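Local coordinates for protein adenylyltransferase (Bartonella henselae str. Houston-1, PDB 5NH2) that transfers AMP from ATP to tyrosine or threonine residues of host target proteins through its Fic domain, here held in complex with an antitoxin homologue, at residues I44-E49 and C61-Q66; Q66-T71 and N157-R162; N103-G108 and Q149-R154; I181-M186 and N231-P236. All coordinates share one frame; numbering follows the deposited sequence.

Contact 1 (I44-E49 and C61-Q66); sequences INLREE and CHIHQQ
H62 and E49 reach toward each other from opposite directions and meet in a single, nearly straight His-carboxylate hydrogen bond. H62 NE2 donates to E49 OE1 at 2.7 Å (N-H...O 176°). The acceptor lies in the plane of the imidazole, and OE1 accepts the N-H on its syn lone pair, while the carboxylate is turned 39° against the ring. With CG of H62 anti to its own nitrogen (chi1 170°), the ring swings off helix 57-68 to the glutamate, whose chain is extended beyond CG. Q66, one turn on, lays its CG over one face of the imidazole, 3.8 Å above the plane.

The apolar share is looser and belongs to L46. Its two methyls divide the work: L46 CD1 stands 4.2 Å from Q66 CB, and L46 CD2 is 4.4 Å from I63 CG2.

The contact thus joins the C-terminal part of helix 28-46 and the L46-E49 turn to helix 57-68. L46 and I63 also pack on helix 157-171, and the antitoxin-like chain covers I44 and N45.

Contact 2 (Q66-T71 and N157-R162); sequences QLFKNT and NGRTQR
T160 OG1 is hydrogen-bonded to G156 O, four residues back, and is met across the contact by hydrocarbon: L67 CD1 lies 3.9 Å from T160 OG1 and F68 CE2 4.1 Å from it. Its hydrogen bond stays within its own helix region, and no hydrogen bond crosses between the segments. Its chi1 of -59° sets OG1 beside the backbone nitrogen, where it can look back to G156 while CG2 lies anti to the nitrogen.

F68 brings its outer edge to R159. The ring and the guanidinium stand at right angles (planes 89° apart), with F68 CZ centred 3.9 Å above the guanidinium plane and F68 CE1 3.8 Å from R159 NH1. The phenyl edge therefore abuts the flat face of the arginine, the reverse of a cation-pi contact, in which the cation would lie over the ring. A bend at chi3 (-84°) in R159 turns its end for this meeting.

N157, G158 and R159 bind ATP, and the R159 side chain comes within about 3 Å of the bound magnesium ion; F68 packs on this ATP-binding arginine. R162, which probably also binds ATP, forms a salt bridge with E35 of the antitoxin-like chain. The contact packs the end of helix 57-68 against the start of helix 157-171, with helix 28-46 behind L67 and F68.

Contact 3 (N103-G108 and Q149-R154); sequences NAFAIG and QLHPFR
F105 and H151 lie face to face, their planes only 2° from parallel and their ring centroids 3.9 Å apart. The overlap is generous: F105 CZ stands over the centre of the imidazole, and H151 CG over the centre of the phenyl ring. H151 CB joins in from the same residue as a CH-pi donor, approaching F105 CD1 to 3.6 Å. H151 leaves the helix with positive phi, and a chi1 of -169° then brings the imidazole flat against the phenylalanine.

Beside the stack, A106 N donates to Q149 O (3.1 Å). F105 CA approaches Q149 O at 3.3 Å in a CA-H...O contact, and this oxygen also lies near the edge of the F105 ring. A106 CB rests on L150 CD2 at 4.0 Å and also faces the Q149 amide.

H151 opens the Fic motif, HPFREGNGRTQR here, and N157 touches it from helix 157-171. The contact fastens the loop leading into helix 109-124 to the end of helix 133-150, with R79 hydrogen-bonded to the backbone of both segments.

Contact 4 (I181-M186 and N231-P236); sequences ITKERM and NVNDRP
T182 and N233 between them carry most of the polar links here, and all three hydrogen bonds across the contact use main-chain groups on one side or both. T182 OG1 donates to R235 O at 2.8 Å, tilted 31° from the carbonyl plane. T182 OG1 also accepts from R185 N (3.2 Å) as the N-cap of helix 183-196; chi1 of 68°, which places the hydroxyl between its own backbone nitrogen and carbonyl carbon, serves both bonds. N233 answers the first turn of that helix twice. N233 OD1 takes K183 N at 2.8 Å, from well above the carbonyl plane, and N233 O takes E184 N at 3.1 Å, almost in line with the C=O. Two amides at the start of the helix are satisfied in this way. N233 N is itself held by N231 OD1 in an Asx turn that overlaps the type I turn from V232 to R235.

Van der Waals contacts fill in around these bonds. T182 CG2 sits 3.2 Å from V232 O, while E184 lays CB against the D234 carbonyl carbon and CG against P236 CD (3.7 Å).

N233 ND2 also bonds to A33 O of the antitoxin-like chain. The contact ties the start of helix 183-196 to the loop between helix 212-227 and strand 237-239, which pairs with strand 265-270.

In the fold
From the N terminus, contact 1 closes first, bringing helix 28-46 and the next helix, 57-68, together across a short connection. Contact 2 starts on that second helix, sharing Q66 with contact 1, and closes a long loop at helix 157-171. Contact 3 is nested inside this loop, and its 149-154 segment leads into helix 157-171, so the two meet where H151 and P152 touch N157. Contact 4 follows in series, on the opposite side of the chain's centre from contacts 1 and 2. Contacts 2 and 3 lie at the nucleotide site within the Fic domain, and contact 1 packs beside them, whereas contact 4 joins a later helix to the entry of the C-terminal sheet, whose sequence family belongs to the OB clan.

Contact 1 (I44-E49 and C61-Q66)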
loop_
_atom_site.group_PDB
_atom_site.type_symbol
_atom_site.label_atom_id
_atom_site.label_comp_id
_atom_site.label_asym_id
_atom_site.label_seq_id
_atom_site.Cartn_x
_atom_site.Cartn_y
_atom_site.Cartn_z
ATOM N N ILE A 44 6.936 10.667 -5.205
ATOM C CA ILE A 44 6.411 11.517 -6.269
ATOM C C ILE A 44 7.351 11.491 -7.464
ATOM O O ILE A 44 6.909 11.335 -8.607
ATOM C CB ILE A 44 6.123 12.940 -5.777
ATOM C CG1 ILE A 44 4.676 13.016 -5.315
ATOM C CG2 ILE A 44 6.164 13.916 -6.955
ATOM C CD1 ILE A 44 4.439 12.600 -3.965
ATOM N N ASN A 45 8.668 11.518 -7.215
ATOM C CA ASN A 45 9.582 11.552 -8.350
ATOM C C ASN A 45 9.639 10.190 -9.056
ATOM O O ASN A 45 9.642 10.122 -10.282
ATOM C CB ASN A 45 10.952 12.035 -7.865
ATOM C CG ASN A 45 11.016 13.563 -7.732
ATOM O OD1 ASN A 45 11.303 14.310 -8.712
ATOM N ND2 ASN A 45 10.741 14.041 -6.526
ATOM N N LEU A 46 9.646 9.103 -8.293
ATOM C CA LEU A 46 9.583 7.751 -8.837
ATOM C C LEU A 46 8.437 7.590 -9.810
ATOM O O LEU A 46 8.547 6.846 -10.789
ATOM C CB LEU A 46 9.416 6.751 -7.694
ATOM C CG LEU A 46 9.783 5.295 -7.943
ATOM C CD1 LEU A 46 11.045 5.080 -8.857
ATOM C CD2 LEU A 46 9.997 4.685 -6.557
ATOM N N ARG A 47 7.319 8.275 -9.556
ATOM C CA ARG A 47 6.204 8.174 -10.493
ATOM C C ARG A 47 6.571 8.651 -11.895
ATOM O O ARG A 47 5.812 8.392 -12.828
ATOM C CB ARG A 47 4.992 8.945 -9.954
ATOM C CG ARG A 47 4.192 8.160 -8.924
ATOM C CD ARG A 47 2.763 7.921 -9.428
ATOM N NE ARG A 47 1.940 7.033 -8.595
ATOM C CZ ARG A 47 0.622 6.885 -8.759
ATOM N NH1 ARG A 47 -0.025 7.576 -9.705
ATOM N NH2 ARG A 47 -0.057 6.061 -7.972
ATOM N N GLU A 48 7.714 9.318 -12.064
ATOM C CA GLU A 48 8.159 9.879 -13.337
ATOM C C GLU A 48 9.172 9.028 -14.111
ATOM O O GLU A 48 9.579 9.442 -15.196
ATOM C CB GLU A 48 8.753 11.266 -13.092
ATOM C CG GLU A 48 7.713 12.312 -12.601
ATOM C CD GLU A 48 6.697 12.686 -13.678
ATOM O OE1 GLU A 48 5.472 12.520 -13.457
ATOM O OE2 GLU A 48 7.146 13.140 -14.752
ATOM N N GLU A 49 9.619 7.885 -13.577
ATOM C CA GLU A 49 10.545 6.995 -14.283
ATOM C C GLU A 49 9.797 6.089 -15.256
ATOM O O GLU A 49 8.624 5.757 -15.056
ATOM C CB GLU A 49 11.333 6.096 -13.308
ATOM C CG GLU A 49 12.172 6.816 -12.269
ATOM C CD GLU A 49 13.143 5.880 -11.513
ATOM O OE1 GLU A 49 13.003 4.630 -11.614
ATOM O OE2 GLU A 49 14.034 6.413 -10.804
ATOM N N CYS A 61 14.672 -3.988 -5.766
ATOM C CA CYS A 61 15.723 -3.309 -5.009
ATOM C C CYS A 61 15.946 -1.876 -5.496
ATOM O O CYS A 61 16.284 -1.000 -4.687
ATOM C CB CYS A 61 17.029 -4.103 -5.067
ATOM S SG CYS A 61 16.960 -5.649 -4.095
ATOM N N HIS A 62 15.766 -1.623 -6.798
ATOM C CA HIS A 62 15.814 -0.259 -7.336
ATOM C C HIS A 62 14.713 0.625 -6.720
ATOM O O HIS A 62 14.974 1.747 -6.274
ATOM C CB HIS A 62 15.688 -0.313 -8.873
ATOM C CG HIS A 62 15.477 1.026 -9.529
ATOM N ND1 HIS A 62 16.515 1.893 -9.816
ATOM C CD2 HIS A 62 14.350 1.634 -9.978
ATOM C CE1 HIS A 62 16.034 2.987 -10.389
ATOM N NE2 HIS A 62 14.722 2.859 -10.490
ATOM N N ILE A 63 13.485 0.118 -6.641
ATOM C CA ILE A 63 12.419 0.849 -5.942
ATOM C C ILE A 63 12.809 1.188 -4.484
ATOM O O ILE A 63 12.686 2.345 -4.043
ATOM C CB ILE A 63 11.116 0.042 -5.996
ATOM C CG1 ILE A 63 10.556 0.046 -7.402
ATOM C CG2 ILE A 63 10.127 0.608 -5.043
ATOM C CD1 ILE A 63 9.374 -0.865 -7.477
ATOM N N HIS A 64 13.251 0.173 -3.712
ATOM C CA HIS A 64 13.638 0.420 -2.315
ATOM C C HIS A 64 14.773 1.446 -2.254
ATOM O O HIS A 64 14.767 2.369 -1.417
ATOM C CB HIS A 64 14.029 -0.909 -1.642
ATOM C CG HIS A 64 14.295 -0.808 -0.165
ATOM N ND1 HIS A 64 15.518 -0.430 0.349
ATOM C CD2 HIS A 64 13.497 -1.062 0.910
ATOM C CE1 HIS A 64 15.452 -0.417 1.670
ATOM N NE2 HIS A 64 14.242 -0.814 2.037
ATOM N N GLN A 65 15.708 1.350 -3.203
ATOM C CA GLN A 65 16.827 2.271 -3.256
ATOM C C GLN A 65 16.364 3.695 -3.551
ATOM O O GLN A 65 16.918 4.654 -3.007
ATOM C CB GLN A 65 17.821 1.819 -4.303
ATOM C CG GLN A 65 19.156 2.556 -4.200
ATOM C CD GLN A 65 19.714 2.926 -5.556
ATOM O OE1 GLN A 65 19.094 3.684 -6.315
ATOM N NE2 GLN A 65 20.889 2.396 -5.878
ATOM N N GLN A 66 15.361 3.868 -4.410
ATOM C CA GLN A 66 14.943 5.238 -4.694
ATOM C C GLN A 66 14.150 5.794 -3.513
ATOM O O GLN A 66 14.316 6.964 -3.151
ATOM C CB GLN A 66 14.149 5.321 -6.013
ATOM C CG GLN A 66 15.048 5.008 -7.246
ATOM C CD GLN A 66 16.156 6.029 -7.461
ATOM O OE1 GLN A 66 17.340 5.707 -7.399
ATOM N NE2 GLN A 66 15.770 7.270 -7.712
#

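Contact 2 (Q66-T71 and N157-R162)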
loop_
_atom_site.group_PDB
_atom_site.type_symbol
_atom_site.label_atom_id
_atom_site.label_comp_id
_atom_site.label_asym_id
_atom_site.label_seq_id
_atom_site.Cartn_x
_atom_site.Cartn_y
_atom_site.Cartn_z
ATOM N N GLN A 66 15.361 3.868 -4.410
ATOM C CA GLN A 66 14.943 5.238 -4.694
ATOM C C GLN A 66 14.150 5.794 -3.513
ATOM O O GLN A 66 14.316 6.964 -3.151
ATOM C CB GLN A 66 14.149 5.321 -6.013
ATOM C CG GLN A 66 15.048 5.008 -7.246
ATOM C CD GLN A 66 16.156 6.029 -7.461
ATOM O OE1 GLN A 66 17.340 5.707 -7.399
ATOM N NE2 GLN A 66 15.770 7.270 -7.712
ATOM N N LEU A 67 13.358 4.949 -2.843
ATOM C CA LEU A 67 12.542 5.471 -1.736
ATOM C C LEU A 67 13.416 5.950 -0.581
ATOM O O LEU A 67 13.113 6.971 0.043
ATOM C CB LEU A 67 11.502 4.435 -1.230
ATOM C CG LEU A 67 10.427 3.929 -2.217
ATOM C CD1 LEU A 67 9.477 2.898 -1.601
ATOM C CD2 LEU A 67 9.638 5.064 -2.917
ATOM N N PHE A 68 14.442 5.172 -0.225
ATOM C CA PHE A 68 15.166 5.365 1.027
ATOM C C PHE A 68 16.611 5.858 0.896
ATOM O O PHE A 68 17.307 5.937 1.920
ATOM C CB PHE A 68 15.090 4.068 1.839
ATOM C CG PHE A 68 13.678 3.688 2.172
ATOM C CD1 PHE A 68 12.960 4.413 3.120
ATOM C CD2 PHE A 68 13.043 2.633 1.500
ATOM C CE1 PHE A 68 11.613 4.096 3.403
ATOM C CE2 PHE A 68 11.699 2.282 1.771
ATOM C CZ PHE A 68 10.976 3.022 2.731
ATOM N N LYS A 69 17.096 6.134 -0.320
ATOM C CA LYS A 69 18.480 6.557 -0.522
ATOM C C LYS A 69 18.875 7.781 0.312
ATOM O O LYS A 69 20.049 7.949 0.637
ATOM C CB LYS A 69 18.711 6.863 -2.011
ATOM C CG LYS A 69 17.823 7.987 -2.539
ATOM C CD LYS A 69 17.795 8.066 -4.085
ATOM C CE LYS A 69 19.173 8.143 -4.660
ATOM N NZ LYS A 69 19.947 9.299 -4.084
ATOM N N ASN A 70 17.954 8.688 0.596
ATOM C CA ASN A 70 18.350 9.839 1.390
ATOM C C ASN A 70 18.301 9.559 2.889
ATOM O O ASN A 70 18.725 10.408 3.690
ATOM C CB ASN A 70 17.465 11.024 1.032
ATOM C CG ASN A 70 17.717 11.510 -0.384
ATOM O OD1 ASN A 70 18.859 11.693 -0.774
ATOM N ND2 ASN A 70 16.666 11.691 -1.157
ATOM N N THR A 71 17.805 8.387 3.283
ATOM C CA THR A 71 17.676 8.047 4.684
ATOM C C THR A 71 18.770 7.065 5.109
ATOM O O THR A 71 19.566 7.405 5.998
ATOM C CB THR A 71 16.264 7.501 4.965
ATOM O OG1 THR A 71 15.286 8.469 4.583
ATOM C CG2 THR A 71 16.074 7.128 6.480
ATOM N N ASN A 157 9.365 -2.697 3.754
ATOM C CA ASN A 157 8.912 -3.811 2.902
ATOM C C ASN A 157 7.521 -3.570 2.311
ATOM O O ASN A 157 7.295 -3.764 1.100
ATOM C CB ASN A 157 8.944 -5.116 3.702
ATOM C CG ASN A 157 10.363 -5.512 4.079
ATOM O OD1 ASN A 157 11.089 -6.065 3.245
ATOM N ND2 ASN A 157 10.791 -5.163 5.316
ATOM N N GLY A 158 6.581 -3.118 3.125
ATOM C CA GLY A 158 5.245 -2.890 2.595
ATOM C C GLY A 158 5.223 -1.850 1.493
ATOM O O GLY A 158 4.577 -2.058 0.454
ATOM N N ARG A 159 5.962 -0.728 1.688
ATOM C CA ARG A 159 5.897 0.393 0.743
ATOM C C ARG A 159 6.521 0.023 -0.598
ATOM O O ARG A 159 5.950 0.320 -1.666
ATOM C CB ARG A 159 6.566 1.625 1.348
ATOM C CG ARG A 159 5.657 2.335 2.333
ATOM C CD ARG A 159 6.361 3.481 3.088
ATOM N NE ARG A 159 7.091 2.982 4.235
ATOM C CZ ARG A 159 7.908 3.701 4.993
ATOM N NH1 ARG A 159 8.153 5.004 4.743
ATOM N NH2 ARG A 159 8.488 3.096 6.009
ATOM N N THR A 160 7.652 -0.707 -0.550
ATOM C CA THR A 160 8.325 -1.174 -1.761
ATOM C C THR A 160 7.488 -2.207 -2.523
ATOM O O THR A 160 7.333 -2.131 -3.759
ATOM C CB THR A 160 9.662 -1.765 -1.366
ATOM O OG1 THR A 160 10.426 -0.748 -0.711
ATOM C CG2 THR A 160 10.372 -2.284 -2.577
ATOM N N GLN A 161 6.952 -3.187 -1.796
ATOM C CA GLN A 161 6.106 -4.213 -2.408
ATOM C C GLN A 161 4.862 -3.605 -3.068
ATOM O O GLN A 161 4.491 -3.978 -4.201
ATOM C CB GLN A 161 5.702 -5.233 -1.340
ATOM C CG GLN A 161 4.596 -6.150 -1.756
ATOM C CD GLN A 161 4.074 -6.984 -0.594
ATOM O OE1 GLN A 161 4.052 -6.531 0.564
ATOM N NE2 GLN A 161 3.636 -8.197 -0.896
ATOM N N ARG A 162 4.184 -2.680 -2.369
ATOM C CA ARG A 162 2.973 -2.093 -2.955
ATOM C C ARG A 162 3.306 -1.382 -4.264
ATOM O O ARG A 162 2.678 -1.648 -5.307
ATOM C CB ARG A 162 2.285 -1.136 -1.964
ATOM C CG ARG A 162 1.487 -1.886 -0.880
ATOM C CD ARG A 162 0.713 -0.949 0.087
ATOM N NE ARG A 162 1.508 -0.112 1.034
ATOM C CZ ARG A 162 1.933 -0.557 2.207
ATOM N NH1 ARG A 162 1.690 -1.813 2.491
ATOM N NH2 ARG A 162 2.585 0.205 3.059
#

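Contact 3 (N103-G108 and Q149-R154)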
loop_
_atom_site.group_PDB
_atom_site.type_symbol
_atom_site.label_atom_id
_atom_site.label_comp_id
_atom_site.label_asym_id
_atom_site.label_seq_id
_atom_site.Cartn_x
_atom_site.Cartn_y
_atom_site.Cartn_z
ATOM N N ASN A 103 3.242 -17.177 11.363
ATOM C CA ASN A 103 4.345 -18.067 11.002
ATOM C C ASN A 103 5.633 -17.313 10.665
ATOM O O ASN A 103 6.693 -17.897 10.443
ATOM C CB ASN A 103 3.869 -18.941 9.841
ATOM C CG ASN A 103 2.388 -19.259 9.953
ATOM O OD1 ASN A 103 1.619 -18.436 10.451
ATOM N ND2 ASN A 103 1.985 -20.459 9.521
ATOM N N ALA A 104 5.544 -16.005 10.661
ATOM C CA ALA A 104 6.667 -15.100 10.466
ATOM C C ALA A 104 7.335 -15.240 9.097
ATOM O O ALA A 104 6.751 -15.766 8.140
ATOM C CB ALA A 104 7.616 -15.338 11.626
ATOM N N PHE A 105 8.605 -14.887 9.042
ATOM C CA PHE A 105 9.266 -14.421 7.845
ATOM C C PHE A 105 10.352 -15.406 7.462
ATOM O O PHE A 105 10.843 -16.173 8.294
ATOM C CB PHE A 105 9.913 -13.026 8.025
ATOM C CG PHE A 105 8.950 -11.936 8.380
ATOM C CD1 PHE A 105 7.736 -11.794 7.698
ATOM C CD2 PHE A 105 9.273 -11.019 9.398
ATOM C CE1 PHE A 105 6.837 -10.739 8.040
ATOM C CE2 PHE A 105 8.417 -9.991 9.741
ATOM C CZ PHE A 105 7.178 -9.841 9.075
ATOM N N ALA A 106 10.683 -15.394 6.169
ATOM C CA ALA A 106 11.716 -16.272 5.666
ATOM C C ALA A 106 13.032 -15.954 6.376
ATOM O O ALA A 106 13.310 -14.799 6.741
ATOM C CB ALA A 106 11.844 -16.090 4.144
ATOM N N ILE A 107 13.846 -16.989 6.554
ATOM C CA ILE A 107 15.085 -16.905 7.321
ATOM C C ILE A 107 16.283 -17.206 6.398
ATOM O O ILE A 107 16.351 -18.273 5.756
ATOM C CB ILE A 107 15.013 -17.857 8.534
ATOM C CG1 ILE A 107 13.989 -17.321 9.555
ATOM C CG2 ILE A 107 16.377 -18.072 9.177
ATOM C CD1 ILE A 107 13.777 -18.258 10.746
ATOM N N GLY A 108 17.203 -16.239 6.284
ATOM C CA GLY A 108 18.483 -16.510 5.635
ATOM C C GLY A 108 18.347 -16.997 4.194
ATOM O O GLY A 108 17.770 -16.319 3.326
ATOM N N GLN A 149 5.693 -13.004 2.753
ATOM C CA GLN A 149 6.408 -13.889 3.662
ATOM C C GLN A 149 7.913 -13.638 3.617
ATOM O O GLN A 149 8.595 -13.761 4.647
ATOM C CB GLN A 149 6.081 -15.350 3.327
ATOM C CG GLN A 149 6.550 -16.354 4.382
ATOM C CD GLN A 149 7.900 -16.990 4.020
ATOM O OE1 GLN A 149 8.376 -16.845 2.884
ATOM N NE2 GLN A 149 8.516 -17.703 4.983
ATOM N N LEU A 150 8.441 -13.261 2.452
ATOM C CA LEU A 150 9.882 -13.149 2.313
ATOM C C LEU A 150 10.390 -11.903 3.036
ATOM O O LEU A 150 11.319 -11.990 3.852
ATOM C CB LEU A 150 10.261 -13.171 0.830
ATOM C CG LEU A 150 10.058 -14.402 -0.101
ATOM C CD1 LEU A 150 10.448 -14.003 -1.563
ATOM C CD2 LEU A 150 10.792 -15.734 0.332
ATOM N N HIS A 151 9.730 -10.745 2.816
ATOM C CA HIS A 151 9.883 -9.547 3.649
ATOM C C HIS A 151 11.371 -9.221 3.658
ATOM O O HIS A 151 12.021 -9.230 4.711
ATOM C CB HIS A 151 9.311 -9.840 5.053
ATOM C CG HIS A 151 9.168 -8.645 5.939
ATOM N ND1 HIS A 151 8.065 -7.814 5.902
ATOM C CD2 HIS A 151 9.972 -8.165 6.924
ATOM C CE1 HIS A 151 8.212 -6.855 6.809
ATOM N NE2 HIS A 151 9.371 -7.032 7.427
ATOM N N PRO A 152 11.963 -9.108 2.474
ATOM C CA PRO A 152 13.422 -9.224 2.364
ATOM C C PRO A 152 14.212 -8.020 2.848
ATOM O O PRO A 152 15.451 -8.129 2.837
ATOM C CB PRO A 152 13.665 -9.452 0.852
ATOM C CG PRO A 152 12.539 -8.708 0.167
ATOM C CD PRO A 152 11.314 -8.833 1.164
ATOM N N PHE A 153 13.592 -6.858 3.134
ATOM C CA PHE A 153 14.350 -5.676 3.554
ATOM C C PHE A 153 14.316 -5.506 5.070
ATOM O O PHE A 153 13.423 -6.006 5.753
ATOM C CB PHE A 153 13.859 -4.374 2.883
ATOM C CG PHE A 153 13.932 -4.415 1.386
ATOM C CD1 PHE A 153 15.120 -4.133 0.737
ATOM C CD2 PHE A 153 12.818 -4.786 0.630
ATOM C CE1 PHE A 153 15.211 -4.197 -0.641
ATOM C CE2 PHE A 153 12.898 -4.868 -0.760
ATOM C CZ PHE A 153 14.089 -4.573 -1.407
ATOM N N ARG A 154 15.362 -4.853 5.592
ATOM C CA ARG A 154 15.411 -4.506 7.008
ATOM C C ARG A 154 14.235 -3.622 7.425
ATOM O O ARG A 154 13.691 -3.792 8.528
ATOM C CB ARG A 154 16.742 -3.821 7.327
ATOM C CG ARG A 154 16.793 -3.285 8.725
ATOM C CD ARG A 154 16.560 -4.398 9.722
ATOM N NE ARG A 154 16.706 -3.956 11.107
ATOM C CZ ARG A 154 15.698 -3.512 11.851
ATOM N NH1 ARG A 154 14.476 -3.437 11.339
ATOM N NH2 ARG A 154 15.907 -3.141 13.112
#

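Contact 4 (I181-M186 and N231-P236)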
loop_
_atom_site.group_PDB
_atom_site.type_symbol
_atom_site.label_atom_id
_atom_site.label_comp_id
_atom_site.label_asym_id
_atom_site.label_seq_id
_atom_site.Cartn_x
_atom_site.Cartn_y
_atom_site.Cartn_z
ATOM N N ILE A 181 -7.616 0.657 0.327
ATOM C CA ILE A 181 -7.554 -0.459 1.287
ATOM C C ILE A 181 -7.147 0.098 2.640
ATOM O O ILE A 181 -6.084 0.712 2.737
ATOM C CB ILE A 181 -6.527 -1.515 0.840
ATOM C CG1 ILE A 181 -6.999 -2.200 -0.444
ATOM C CG2 ILE A 181 -6.210 -2.523 1.989
ATOM C CD1 ILE A 181 -8.409 -2.706 -0.339
ATOM N N THR A 182 -7.945 -0.149 3.685
ATOM C CA THR A 182 -7.602 0.260 5.055
ATOM C C THR A 182 -6.576 -0.683 5.723
ATOM O O THR A 182 -6.414 -1.850 5.351
ATOM C CB THR A 182 -8.836 0.307 5.971
ATOM O OG1 THR A 182 -9.340 -1.029 6.176
ATOM C CG2 THR A 182 -9.941 1.237 5.447
ATOM N N LYS A 183 -5.918 -0.156 6.762
ATOM C CA LYS A 183 -4.927 -0.918 7.503
ATOM C C LYS A 183 -5.539 -2.195 8.083
ATOM O O LYS A 183 -4.931 -3.283 8.041
ATOM C CB LYS A 183 -4.328 -0.027 8.600
ATOM C CG LYS A 183 -3.107 -0.680 9.361
ATOM C CD LYS A 183 -2.181 0.369 10.050
ATOM C CE LYS A 183 -1.535 -0.207 11.286
ATOM N NZ LYS A 183 -0.367 -1.095 11.005
ATOM N N GLU A 184 -6.757 -2.077 8.583
ATOM C CA GLU A 184 -7.509 -3.219 9.086
ATOM C C GLU A 184 -7.704 -4.305 8.020
ATOM O O GLU A 184 -7.443 -5.494 8.276
ATOM C CB GLU A 184 -8.861 -2.726 9.605
ATOM C CG GLU A 184 -9.798 -3.841 10.076
ATOM C CD GLU A 184 -9.298 -4.532 11.354
ATOM O OE1 GLU A 184 -8.341 -4.036 12.010
ATOM O OE2 GLU A 184 -9.880 -5.582 11.704
ATOM N N ARG A 185 -8.221 -3.924 6.840
ATOM C CA ARG A 185 -8.543 -4.925 5.816
ATOM C C ARG A 185 -7.274 -5.621 5.318
ATOM O O ARG A 185 -7.254 -6.852 5.187
ATOM C CB ARG A 185 -9.312 -4.286 4.649
ATOM C CG ARG A 185 -9.613 -5.278 3.483
ATOM C CD ARG A 185 -10.291 -4.625 2.260
ATOM N NE ARG A 185 -10.954 -5.634 1.428
ATOM C CZ ARG A 185 -11.663 -5.398 0.312
ATOM N NH1 ARG A 185 -11.816 -4.162 -0.181
ATOM N NH2 ARG A 185 -12.215 -6.421 -0.337
ATOM N N MET A 186 -6.179 -4.847 5.130
ATOM C CA MET A 186 -4.884 -5.415 4.742
ATOM C C MET A 186 -4.452 -6.510 5.716
ATOM O O MET A 186 -4.021 -7.598 5.294
ATOM C CB MET A 186 -3.805 -4.306 4.664
ATOM C CG MET A 186 -2.462 -4.749 3.983
ATOM S SD MET A 186 -2.723 -5.241 2.211
ATOM C CE MET A 186 -2.569 -7.015 2.313
ATOM N N ASN A 231 -12.085 8.870 10.151
ATOM C CA ASN A 231 -10.936 7.997 9.921
ATOM C C ASN A 231 -11.380 6.539 9.979
ATOM O O ASN A 231 -11.741 6.039 11.043
ATOM C CB ASN A 231 -9.848 8.238 10.960
ATOM C CG ASN A 231 -8.541 7.540 10.593
ATOM O OD1 ASN A 231 -8.541 6.387 10.165
ATOM N ND2 ASN A 231 -7.424 8.254 10.721
ATOM N N VAL A 232 -11.350 5.858 8.843
ATOM C CA VAL A 232 -11.744 4.457 8.764
ATOM C C VAL A 232 -10.557 3.500 8.710
ATOM O O VAL A 232 -10.738 2.323 8.353
ATOM C CB VAL A 232 -12.680 4.217 7.577
ATOM C CG1 VAL A 232 -14.084 4.689 7.933
ATOM C CG2 VAL A 232 -12.125 4.899 6.347
ATOM N N ASN A 233 -9.335 3.992 8.926
ATOM C CA ASN A 233 -8.156 3.144 8.730
ATOM C C ASN A 233 -8.191 1.886 9.611
ATOM O O ASN A 233 -7.603 0.851 9.247
ATOM C CB ASN A 233 -6.886 3.978 8.974
ATOM C CG ASN A 233 -5.629 3.304 8.403
ATOM O OD1 ASN A 233 -5.685 2.557 7.402
ATOM N ND2 ASN A 233 -4.487 3.547 9.050
ATOM N N ASP A 234 -8.913 1.939 10.741
ATOM C CA ASP A 234 -9.079 0.838 11.685
ATOM C C ASP A 234 -10.330 -0.033 11.448
ATOM O O ASP A 234 -10.581 -0.940 12.241
ATOM C CB ASP A 234 -9.108 1.385 13.104
ATOM C CG ASP A 234 -7.734 1.770 13.585
ATOM O OD1 ASP A 234 -7.119 0.966 14.317
ATOM O OD2 ASP A 234 -7.254 2.860 13.217
ATOM N N ARG A 235 -11.102 0.205 10.394
ATOM C CA ARG A 235 -12.309 -0.564 10.122
ATOM C C ARG A 235 -12.221 -1.309 8.779
ATOM O O ARG A 235 -11.596 -0.830 7.816
ATOM C CB ARG A 235 -13.544 0.355 10.113
ATOM C CG ARG A 235 -13.784 1.028 11.424
ATOM C CD ARG A 235 -14.362 0.022 12.356
ATOM N NE ARG A 235 -14.859 0.575 13.621
ATOM C CZ ARG A 235 -15.876 1.434 13.745
ATOM N NH1 ARG A 235 -16.530 1.911 12.670
ATOM N NH2 ARG A 235 -16.229 1.833 14.959
ATOM N N PRO A 236 -12.874 -2.470 8.678
ATOM C CA PRO A 236 -13.060 -3.097 7.367
ATOM C C PRO A 236 -13.944 -2.231 6.476
ATOM O O PRO A 236 -14.993 -1.734 6.905
ATOM C CB PRO A 236 -13.719 -4.447 7.704
ATOM C CG PRO A 236 -14.238 -4.322 9.092
ATOM C CD PRO A 236 -13.449 -3.261 9.792
#